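Long-range contacts in putative Glycosidase (Bacteroides thetaiotaomicron, PDB 3R67), which is a putative glycosidase of unknown exact function, with a fold consistent with the five-bladed beta-propeller of its family: residues T33-P38 with V102-D107; R141-L146 with D174-S179; G161-K166 with I218-M223. All coordinates share one frame; numbering follows the deposited sequence.

Contact 1. Residues T33-P38 with V102-D107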
loop_
_atom_site.group_PDB
_atom_site.type_symbol
_atom_site.label_atom_id
_atom_site.label_comp_id
_atom_site.label_asym_id
_atom_site.label_seq_id
_atom_site.Cartn_x
_atom_site.Cartn_y
_atom_site.Cartn_z
ATOM N N THR A 33 -14.242 16.698 -11.842
ATOM C CA THR A 33 -15.137 15.626 -11.387
ATOM C C THR A 33 -15.737 15.989 -10.026
ATOM O O THR A 33 -15.096 16.643 -9.199
ATOM C CB THR A 33 -14.427 14.289 -11.339
ATOM O OG1 THR A 33 -13.290 14.424 -10.499
ATOM C CG2 THR A 33 -14.035 13.778 -12.724
ATOM N N VAL A 34 -16.961 15.565 -9.794
ATOM C CA VAL A 34 -17.661 15.930 -8.574
ATOM C C VAL A 34 -18.316 14.676 -7.951
ATOM O O VAL A 34 -18.576 13.679 -8.630
ATOM C CB VAL A 34 -18.699 17.044 -8.937
ATOM C CG1 VAL A 34 -19.756 16.540 -9.909
ATOM C CG2 VAL A 34 -19.333 17.672 -7.711
ATOM N N PHE A 35 -18.551 14.744 -6.639
ATOM C CA PHE A 35 -19.176 13.683 -5.862
ATOM C C PHE A 35 -20.044 14.270 -4.768
ATOM O O PHE A 35 -19.647 15.238 -4.130
ATOM C CB PHE A 35 -18.075 12.791 -5.272
ATOM C CG PHE A 35 -18.395 11.931 -4.081
ATOM C CD1 PHE A 35 -19.165 10.778 -4.223
ATOM C CD2 PHE A 35 -17.796 12.180 -2.848
ATOM C CE1 PHE A 35 -19.380 9.920 -3.143
ATOM C CE2 PHE A 35 -18.022 11.336 -1.763
ATOM C CZ PHE A 35 -18.831 10.219 -1.914
ATOM N N TYR A 36 -21.221 13.700 -4.543
ATOM C CA TYR A 36 -22.030 14.170 -3.434
ATOM C C TYR A 36 -21.631 13.390 -2.188
ATOM O O TYR A 36 -21.909 12.188 -2.089
ATOM C CB TYR A 36 -23.517 14.054 -3.724
ATOM C CG TYR A 36 -24.321 14.849 -2.731
ATOM C CD1 TYR A 36 -24.620 16.188 -2.967
ATOM C CD2 TYR A 36 -24.700 14.297 -1.512
ATOM C CE1 TYR A 36 -25.341 16.938 -2.049
ATOM C CE2 TYR A 36 -25.394 15.046 -0.569
ATOM C CZ TYR A 36 -25.729 16.364 -0.851
ATOM O OH TYR A 36 -26.420 17.113 0.060
ATOM N N CYS A 37 -20.936 14.058 -1.255
ATOM C CA CYS A 37 -20.416 13.395 -0.061
ATOM C C CYS A 37 -21.530 13.202 0.966
ATOM O O CYS A 37 -22.189 14.172 1.365
ATOM C CB CYS A 37 -19.248 14.164 0.539
ATOM S SG CYS A 37 -18.619 13.450 2.079
ATOM N N PRO A 38 -21.726 11.947 1.434
ATOM C CA PRO A 38 -22.768 11.712 2.449
ATOM C C PRO A 38 -22.389 12.294 3.835
ATOM O O PRO A 38 -23.297 12.485 4.646
ATOM C CB PRO A 38 -22.878 10.187 2.498
ATOM C CG PRO A 38 -21.564 9.690 2.030
ATOM C CD PRO A 38 -21.038 10.691 1.049
ATOM N N VAL A 102 -15.136 5.068 -5.264
ATOM C CA VAL A 102 -15.837 3.800 -4.996
ATOM C C VAL A 102 -15.759 3.459 -3.483
ATOM O O VAL A 102 -16.511 2.598 -3.016
ATOM C CB VAL A 102 -15.300 2.622 -5.868
ATOM C CG1 VAL A 102 -15.656 2.833 -7.340
ATOM C CG2 VAL A 102 -13.791 2.405 -5.678
ATOM N N PHE A 103 -14.877 4.142 -2.736
ATOM C CA PHE A 103 -14.670 3.886 -1.317
ATOM C C PHE A 103 -14.370 5.202 -0.618
ATOM O O PHE A 103 -13.521 5.977 -1.084
ATOM C CB PHE A 103 -13.544 2.858 -1.126
ATOM C CG PHE A 103 -13.520 2.245 0.245
ATOM C CD1 PHE A 103 -14.362 1.183 0.560
ATOM C CD2 PHE A 103 -12.602 2.675 1.200
ATOM C CE1 PHE A 103 -14.324 0.593 1.822
ATOM C CE2 PHE A 103 -12.541 2.067 2.451
ATOM C CZ PHE A 103 -13.412 1.039 2.758
ATOM N N TYR A 104 -15.119 5.497 0.467
ATOM C CA TYR A 104 -15.030 6.794 1.135
ATOM C C TYR A 104 -15.677 6.799 2.494
ATOM O O TYR A 104 -16.507 5.926 2.745
ATOM C CB TYR A 104 -15.746 7.861 0.241
ATOM C CG TYR A 104 -17.045 7.381 -0.363
ATOM C CD1 TYR A 104 -18.238 7.472 0.342
ATOM C CD2 TYR A 104 -17.082 6.841 -1.652
ATOM C CE1 TYR A 104 -19.431 7.010 -0.201
ATOM C CE2 TYR A 104 -18.262 6.348 -2.191
ATOM C CZ TYR A 104 -19.436 6.444 -1.463
ATOM O OH TYR A 104 -20.605 5.973 -1.988
ATOM N N PRO A 105 -15.430 7.826 3.354
ATOM C CA PRO A 105 -16.175 7.900 4.616
ATOM C C PRO A 105 -17.657 8.163 4.331
ATOM O O PRO A 105 -18.001 8.979 3.464
ATOM C CB PRO A 105 -15.493 9.057 5.368
ATOM C CG PRO A 105 -14.903 9.900 4.353
ATOM C CD PRO A 105 -14.496 8.967 3.227
ATOM N N ALA A 106 -18.533 7.414 4.999
ATOM C CA ALA A 106 -19.978 7.531 4.793
ATOM C C ALA A 106 -20.713 7.470 6.132
ATOM O O ALA A 106 -20.079 7.294 7.184
ATOM C CB ALA A 106 -20.458 6.421 3.863
ATOM N N ASP A 107 -22.041 7.615 6.102
ATOM C CA ASP A 107 -22.842 7.527 7.313
ATOM C C ASP A 107 -23.099 6.050 7.582
ATOM O O ASP A 107 -24.191 5.549 7.334
ATOM C CB ASP A 107 -24.135 8.349 7.179
ATOM C CG ASP A 107 -24.904 8.501 8.478
ATOM O OD1 ASP A 107 -24.291 8.314 9.555
ATOM O OD2 ASP A 107 -26.117 8.852 8.418
HETATM O O HOH W 1 -26.077 10.696 5.479
#

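Contact 2. Residues R141-L146 with D174-S179. With EDO (1,2-ethanediol), chain I.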
loop_
_atom_site.group_PDB
_atom_site.type_symbol
_atom_site.label_atom_id
_atom_site.label_comp_id
_atom_site.label_asym_id
_atom_site.label_seq_id
_atom_site.Cartn_x
_atom_site.Cartn_y
_atom_site.Cartn_z
ATOM N N ARG A 141 -8.290 12.143 12.251
ATOM C CA ARG A 141 -7.347 13.204 12.652
ATOM C C ARG A 141 -6.937 13.048 14.146
ATOM O O ARG A 141 -6.142 13.855 14.650
ATOM C CB ARG A 141 -7.880 14.625 12.387
ATOM C CG ARG A 141 -8.174 14.845 10.925
ATOM C CD ARG A 141 -8.508 16.260 10.555
ATOM N NE ARG A 141 -8.882 16.270 9.138
ATOM C CZ ARG A 141 -9.610 17.204 8.540
ATOM N NH1 ARG A 141 -10.112 18.216 9.241
ATOM N NH2 ARG A 141 -9.911 17.093 7.251
ATOM N N LYS A 142 -7.419 11.975 14.813
ATOM C CA LYS A 142 -7.094 11.643 16.197
ATOM C C LYS A 142 -6.235 10.376 16.208
ATOM O O LYS A 142 -5.147 10.366 16.788
ATOM C CB LYS A 142 -8.363 11.491 17.053
ATOM C CG LYS A 142 -9.076 12.825 17.281
ATOM C CD LYS A 142 -10.439 12.682 17.942
ATOM C CE LYS A 142 -10.938 13.979 18.569
ATOM N NZ LYS A 142 -11.138 15.101 17.606
ATOM N N GLN A 143 -6.685 9.334 15.516
ATOM C CA GLN A 143 -5.918 8.104 15.452
ATOM C C GLN A 143 -6.046 7.424 14.078
ATOM O O GLN A 143 -7.112 7.435 13.466
ATOM C CB GLN A 143 -6.361 7.144 16.553
ATOM C CG GLN A 143 -5.430 5.957 16.724
ATOM C CD GLN A 143 -6.107 4.927 17.488
ATOM O OE1 GLN A 143 -6.235 3.812 16.999
ATOM N NE2 GLN A 143 -6.594 5.279 18.682
ATOM N N ALA A 144 -4.930 6.834 13.613
ATOM C CA ALA A 144 -4.820 6.047 12.388
ATOM C C ALA A 144 -4.985 4.587 12.737
ATOM O O ALA A 144 -4.280 4.084 13.605
ATOM C CB ALA A 144 -3.474 6.302 11.685
ATOM N N ARG A 145 -5.926 3.915 12.100
ATOM C CA ARG A 145 -6.183 2.495 12.343
ATOM C C ARG A 145 -6.220 1.711 11.033
ATOM O O ARG A 145 -6.885 2.126 10.083
ATOM C CB ARG A 145 -7.519 2.285 13.102
ATOM C CG ARG A 145 -7.597 2.849 14.507
ATOM C CD ARG A 145 -8.990 2.674 15.098
ATOM N NE ARG A 145 -9.054 3.089 16.501
ATOM C CZ ARG A 145 -9.350 4.320 16.917
ATOM N NH1 ARG A 145 -9.607 5.287 16.036
ATOM N NH2 ARG A 145 -9.377 4.597 18.215
ATOM N N LEU A 146 -5.524 0.568 10.998
ATOM C CA LEU A 146 -5.565 -0.375 9.884
ATOM C C LEU A 146 -6.918 -1.098 9.902
ATOM O O LEU A 146 -7.240 -1.751 10.892
ATOM C CB LEU A 146 -4.380 -1.364 9.984
ATOM C CG LEU A 146 -4.280 -2.484 8.959
ATOM C CD1 LEU A 146 -4.065 -1.924 7.549
ATOM C CD2 LEU A 146 -3.154 -3.447 9.354
ATOM N N ASP A 174 -7.250 0.721 19.766
ATOM C CA ASP A 174 -6.814 2.117 19.731
ATOM C C ASP A 174 -5.315 2.255 19.356
ATOM O O ASP A 174 -4.734 3.344 19.498
ATOM C CB ASP A 174 -7.061 2.775 21.098
ATOM C CG ASP A 174 -8.513 2.845 21.527
ATOM O OD1 ASP A 174 -9.386 3.093 20.655
ATOM O OD2 ASP A 174 -8.774 2.730 22.745
ATOM N N GLU A 175 -4.699 1.169 18.844
ATOM C CA GLU A 175 -3.292 1.165 18.429
ATOM C C GLU A 175 -3.125 1.879 17.073
ATOM O O GLU A 175 -3.884 1.581 16.141
ATOM C CB GLU A 175 -2.782 -0.288 18.342
ATOM C CG GLU A 175 -1.280 -0.444 18.160
ATOM C CD GLU A 175 -0.411 -0.073 19.347
ATOM O OE1 GLU A 175 -0.901 -0.144 20.497
ATOM O OE2 GLU A 175 0.789 0.211 19.129
ATOM N N PHE A 176 -2.113 2.783 16.952
ATOM C CA PHE A 176 -1.813 3.527 15.721
ATOM C C PHE A 176 -1.252 2.541 14.680
ATOM O O PHE A 176 -0.106 2.095 14.817
ATOM C CB PHE A 176 -0.835 4.694 16.007
ATOM C CG PHE A 176 -1.193 6.035 15.393
ATOM C CD1 PHE A 176 -2.027 6.931 16.067
ATOM C CD2 PHE A 176 -0.665 6.420 14.163
ATOM C CE1 PHE A 176 -2.356 8.176 15.504
ATOM C CE2 PHE A 176 -0.978 7.676 13.610
ATOM C CZ PHE A 176 -1.827 8.541 14.282
ATOM N N SER A 177 -2.095 2.141 13.687
ATOM C CA SER A 177 -1.719 1.136 12.691
ATOM C C SER A 177 -2.083 1.557 11.275
ATOM O O SER A 177 -2.970 2.395 11.063
ATOM C CB SER A 177 -2.383 -0.199 13.001
ATOM O OG SER A 177 -3.790 -0.085 13.025
ATOM N N LYS A 178 -1.357 0.976 10.301
ATOM C CA LYS A 178 -1.459 1.229 8.863
ATOM C C LYS A 178 -0.474 0.361 8.078
ATOM O O LYS A 178 0.383 -0.272 8.687
ATOM C CB LYS A 178 -1.192 2.723 8.560
ATOM C CG LYS A 178 0.148 3.271 9.061
ATOM C CD LYS A 178 0.546 4.604 8.407
ATOM C CE LYS A 178 -0.388 5.758 8.660
ATOM N NZ LYS A 178 0.062 6.960 7.919
ATOM N N SER A 179 -0.580 0.380 6.730
ATOM C CA SER A 179 0.300 -0.211 5.720
ATOM C C SER A 179 0.496 -1.733 5.904
ATOM O O SER A 179 1.493 -2.172 6.459
ATOM C CB SER A 179 1.655 0.483 5.761
ATOM O OG SER A 179 1.460 1.886 5.707
HETATM C C1 EDO I . -2.787 9.621 8.664
HETATM O O1 EDO I . -2.203 8.530 7.955
HETATM C C2 EDO I . -1.780 10.204 9.647
HETATM O O2 EDO I . -1.467 9.177 10.594
HETATM O O HOH W 2 -6.385 -2.173 13.765
#

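Contact 3. Residues G161-K166 with I218-M223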
loop_
_atom_site.group_PDB
_atom_site.type_symbol
_atom_site.label_atom_id
_atom_site.label_comp_id
_atom_site.label_asym_id
_atom_site.label_seq_id
_atom_site.Cartn_x
_atom_site.Cartn_y
_atom_site.Cartn_z
ATOM N N GLY A 161 -14.230 -2.824 9.939
ATOM C CA GLY A 161 -13.581 -2.082 11.005
ATOM C C GLY A 161 -12.127 -2.451 11.192
ATOM O O GLY A 161 -11.559 -3.176 10.365
ATOM N N PRO A 162 -11.506 -1.949 12.291
ATOM C CA PRO A 162 -10.072 -2.217 12.528
ATOM C C PRO A 162 -9.736 -3.698 12.488
ATOM O O PRO A 162 -10.468 -4.525 13.039
ATOM C CB PRO A 162 -9.835 -1.647 13.927
ATOM C CG PRO A 162 -10.826 -0.518 14.031
ATOM C CD PRO A 162 -12.058 -1.038 13.321
ATOM N N ALA A 163 -8.620 -4.025 11.802
ATOM C CA ALA A 163 -8.103 -5.382 11.615
ATOM C C ALA A 163 -7.706 -6.021 12.944
ATOM O O ALA A 163 -7.832 -7.235 13.086
ATOM C CB ALA A 163 -6.902 -5.349 10.684
ATOM N N PHE A 164 -7.237 -5.212 13.915
ATOM C CA PHE A 164 -6.789 -5.722 15.217
ATOM C C PHE A 164 -7.792 -5.408 16.332
ATOM O O PHE A 164 -7.405 -5.340 17.489
ATOM C CB PHE A 164 -5.414 -5.121 15.585
ATOM C CG PHE A 164 -4.364 -5.147 14.506
ATOM C CD1 PHE A 164 -4.086 -6.319 13.809
ATOM C CD2 PHE A 164 -3.588 -4.024 14.245
ATOM C CE1 PHE A 164 -3.108 -6.346 12.815
ATOM C CE2 PHE A 164 -2.600 -4.055 13.257
ATOM C CZ PHE A 164 -2.364 -5.220 12.555
ATOM N N ALA A 165 -9.064 -5.229 15.992
ATOM C CA ALA A 165 -10.109 -4.881 16.963
ATOM C C ALA A 165 -10.311 -5.938 18.046
ATOM O O ALA A 165 -10.414 -5.556 19.207
ATOM C CB ALA A 165 -11.433 -4.670 16.258
ATOM N N LYS A 166 -10.369 -7.237 17.693
ATOM C CA LYS A 166 -10.681 -8.310 18.644
ATOM C C LYS A 166 -9.455 -8.982 19.289
ATOM O O LYS A 166 -9.607 -9.528 20.387
ATOM C CB LYS A 166 -11.501 -9.417 17.955
ATOM C CG LYS A 166 -12.895 -8.965 17.530
ATOM C CD LYS A 166 -13.713 -10.100 16.952
ATOM C CE LYS A 166 -15.063 -9.672 16.422
ATOM N NZ LYS A 166 -14.958 -8.729 15.270
ATOM N N ILE A 218 -10.439 -11.147 8.149
ATOM C CA ILE A 218 -11.086 -9.961 8.712
ATOM C C ILE A 218 -10.445 -9.611 10.069
ATOM O O ILE A 218 -10.079 -8.455 10.292
ATOM C CB ILE A 218 -12.616 -10.243 8.834
ATOM C CG1 ILE A 218 -13.269 -10.555 7.454
ATOM C CG2 ILE A 218 -13.379 -9.171 9.612
ATOM C CD1 ILE A 218 -13.035 -9.642 6.360
ATOM N N ASN A 219 -10.328 -10.606 10.966
ATOM C CA ASN A 219 -9.776 -10.464 12.309
ATOM C C ASN A 219 -8.345 -10.933 12.308
ATOM O O ASN A 219 -8.082 -12.120 12.101
ATOM C CB ASN A 219 -10.623 -11.247 13.305
ATOM C CG ASN A 219 -12.052 -10.764 13.344
ATOM O OD1 ASN A 219 -12.361 -9.664 13.819
ATOM N ND2 ASN A 219 -12.959 -11.574 12.831
ATOM N N TRP A 220 -7.417 -9.982 12.489
ATOM C CA TRP A 220 -5.983 -10.215 12.455
ATOM C C TRP A 220 -5.402 -10.113 13.847
ATOM O O TRP A 220 -5.823 -9.279 14.640
ATOM C CB TRP A 220 -5.303 -9.222 11.497
ATOM C CG TRP A 220 -5.696 -9.460 10.069
ATOM C CD1 TRP A 220 -6.807 -8.985 9.429
ATOM C CD2 TRP A 220 -5.018 -10.298 9.126
ATOM N NE1 TRP A 220 -6.846 -9.454 8.138
ATOM C CE2 TRP A 220 -5.772 -10.283 7.932
ATOM C CE3 TRP A 220 -3.828 -11.044 9.165
ATOM C CZ2 TRP A 220 -5.370 -10.972 6.785
ATOM C CZ3 TRP A 220 -3.444 -11.746 8.035
ATOM C CH2 TRP A 220 -4.206 -11.705 6.863
ATOM N N GLU A 221 -4.425 -10.974 14.133
ATOM C CA GLU A 221 -3.782 -11.054 15.431
ATOM C C GLU A 221 -2.263 -10.745 15.325
ATOM O O GLU A 221 -1.512 -11.594 14.837
ATOM C CB GLU A 221 -4.015 -12.456 16.020
ATOM C CG GLU A 221 -3.466 -12.637 17.417
ATOM C CD GLU A 221 -3.574 -14.055 17.927
ATOM O OE1 GLU A 221 -2.742 -14.897 17.522
ATOM O OE2 GLU A 221 -4.479 -14.322 18.749
ATOM N N PRO A 222 -1.799 -9.552 15.795
ATOM C CA PRO A 222 -0.354 -9.250 15.759
ATOM C C PRO A 222 0.462 -10.240 16.584
ATOM O O PRO A 222 0.055 -10.602 17.697
ATOM C CB PRO A 222 -0.266 -7.843 16.372
ATOM C CG PRO A 222 -1.640 -7.266 16.223
ATOM C CD PRO A 222 -2.562 -8.435 16.395
HETATM N N MSE A 223 1.607 -10.695 16.046
HETATM C CA MSE A 223 2.451 -11.648 16.775
HETATM C C MSE A 223 3.269 -10.907 17.803
HETATM O O MSE A 223 3.801 -9.835 17.514
HETATM C CB MSE A 223 3.342 -12.447 15.829
HETATM C CG MSE A 223 2.528 -13.400 14.943
HETATM SE SE MSE A 223 3.612 -14.460 13.769
HETATM C CE MSE A 223 4.552 -15.502 15.124
HETATM O O HOH W 3 -10.647 -7.736 14.710
HETATM O O HOH W 4 -8.456 -9.137 15.827
#

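Contact 1. Residues T33-P38 with V102-D107
Phe35 and Tyr104 reach each other through different first torsions. In Phe35, CG lies anti to the backbone N (chi1 159°), which carries the ring across to 102-107. In Tyr104, CG stands between the backbone N and the carbonyl carbon (chi1 42°). The two rings form an edge-to-face pair. The edge of Phe35, led by CZ, points at the face of Tyr104, and the planes are 59° apart. The centroids of the Phe35 and Tyr104 rings are 4.7 Å apart. Phe35 CZ sits over the centre of the phenol ring and comes within 3.6 Å of Tyr104 CD1. Phe35 CE1 leans over the other half of the same face, 3.9 Å from Tyr104 CZ.

Pro38 adds a second apolar patch through one atom. Its CG lies 4.1 Å from Tyr104 CE1 and 3.9 Å from Ala106 CB. No direct hydrogen bond joins the two segments. A water lies between Pro38 O and Asp107 OD2, but both of its bonds are long and weak. Asp107 OD1 has a firmer partner, a salt bridge to Lys111.

The contact joins a short hairpin to a loop between propeller blades. Strand 35-37 pairs antiparallel with 42-44, and Phe35 shares a backbone hydrogen bond with Val44. The loop 102-107 runs from strand 96-97 toward helix 111-114. Arg83 of strand 82-89 touches Phe35, Cys37 and Tyr104, while Tyr104 O accepts a hydrogen bond from Lys159 of strand 158-162 in the following blade.

Contact 2. Residues R141-L146 with D174-S179
Ser177 OG takes the backbone N-H of Leu146 in a short, nearly straight bond, 2.7 Å from Leu146 N with an angle of 174° at the hydrogen. The hydroxyl stands between the backbone N and carbonyl carbon of its own residue (chi1 59°), and this turns it to the strand. A water donates to Leu146 O and makes a weak link to the same Ser177 OG. Two residues back along the strand, Ala144 O takes the N-H of Ser177, 2.9 Å from Ser177 N. This donor sits above the carbonyl plane of Ala144. Ala144 O also receives a CA-H...O contact from Phe176 CA at 3.3 Å.

The segment 141-146 leads into strand 144-151, the third strand of a four-stranded antiparallel propeller blade. The segment 174-179 is the loop that carries the chain to strand 180-187 of the next blade. The loop is held partly by a side chain standing in for a backbone acceptor, and its end-to-end direction is 54° from that of 142-146.

Phe176 lays its ring beside the start of the strand. Ala144 CB makes a CH-pi contact over one face, 3.4 Å from Phe176 CE2. Gln143 CG passes 3.6 Å from Phe176 CD1. Farther out, Arg145 and Asp174 lie side by side and point the same way. Arg145 NH2 forms a salt bridge to Asp174 OD1 at 2.9 Å. The carboxylate oxygen is close to the guanidinium plane and is met on its anti side; Asp174 is poorly ordered. Arg145 NE donates to Phe173 O, which fixes the guanidinium from a second point. At the opposite end of the loop, Lys178 NZ donates to O1 of a 1,2-ethanediol molecule at 2.8 Å. Glu120 also binds that molecule, which probably came from the crystallisation liquor.

Contact 3. Residues G161-K166 with I218-M223
Phe164 leaves its backbone with CG beside the N and anti to the carbonyl carbon (chi1 -47°), and from CB its ring swings in beside Pro222. CG and CD1 come first under the proline ring. Pro222 CG stands over this face in a CH-pi contact, 3.6 Å from Phe164 CD1. Ala163 CB lies toward the rim of the opposite face. At the ring edge, in plane, Phe164 CD1 is 3.5 Å from Trp220 O. Phe164 CE1 packs on Trp220 CB at 3.9 Å. The far side of the ring, CZ and CE2, turns to Leu146 and Ser177.

The backbone adds a firm tie. Trp220 N donates to Ala163 O at 2.8 Å, with an angle of 164° at the hydrogen. Ala163 belongs to a type I turn, Pro162 to Ala165, which carries the chain away from its strand. Ala163 CB also touches Trp220 CD1 at 3.8 Å.

Lys166, just after the turn, reaches across to Asn219. Its NZ donates to Asn219 OD1 at 3.1 Å, and the donor is tilted 23° from the amide carbonyl plane. A water accepts from Lys166 N at 3.0 Å and lies 2.7 Å from Asn219 OD1.

The contact joins the edges of two propeller blades. Segment 161-166 runs off strand 158-162, the last strand of its blade, which pairs with 144-151. Strand 221-222 pairs antiparallel with 210-214 in the next blade. Phe164 also touches Trp204 and Ala212, while Trp220 packs on Tyr200 and Met202 of strand 199-204.

Contact 1 comes first along the chain and closes before the others open. Its centre is 21 Å from that of contact 2 and 26 Å from that of contact 3, and it touches neither. Contacts 2 and 3 are neighbours, with centres 12 Å apart. Their segments alternate along the chain: 141-146, 161-166, 174-179, 218-223. Strands 144-151 and 158-162 lie side by side in one sheet, and a probable hydrogen bond from Ala163 N to Leu146 O (2.8 Å) joins the two contacts. Together they tie this blade to the following one, which holds strands 180-187 and 221-222. Contact 1 lies apart from them, by the blade of strand 82-89.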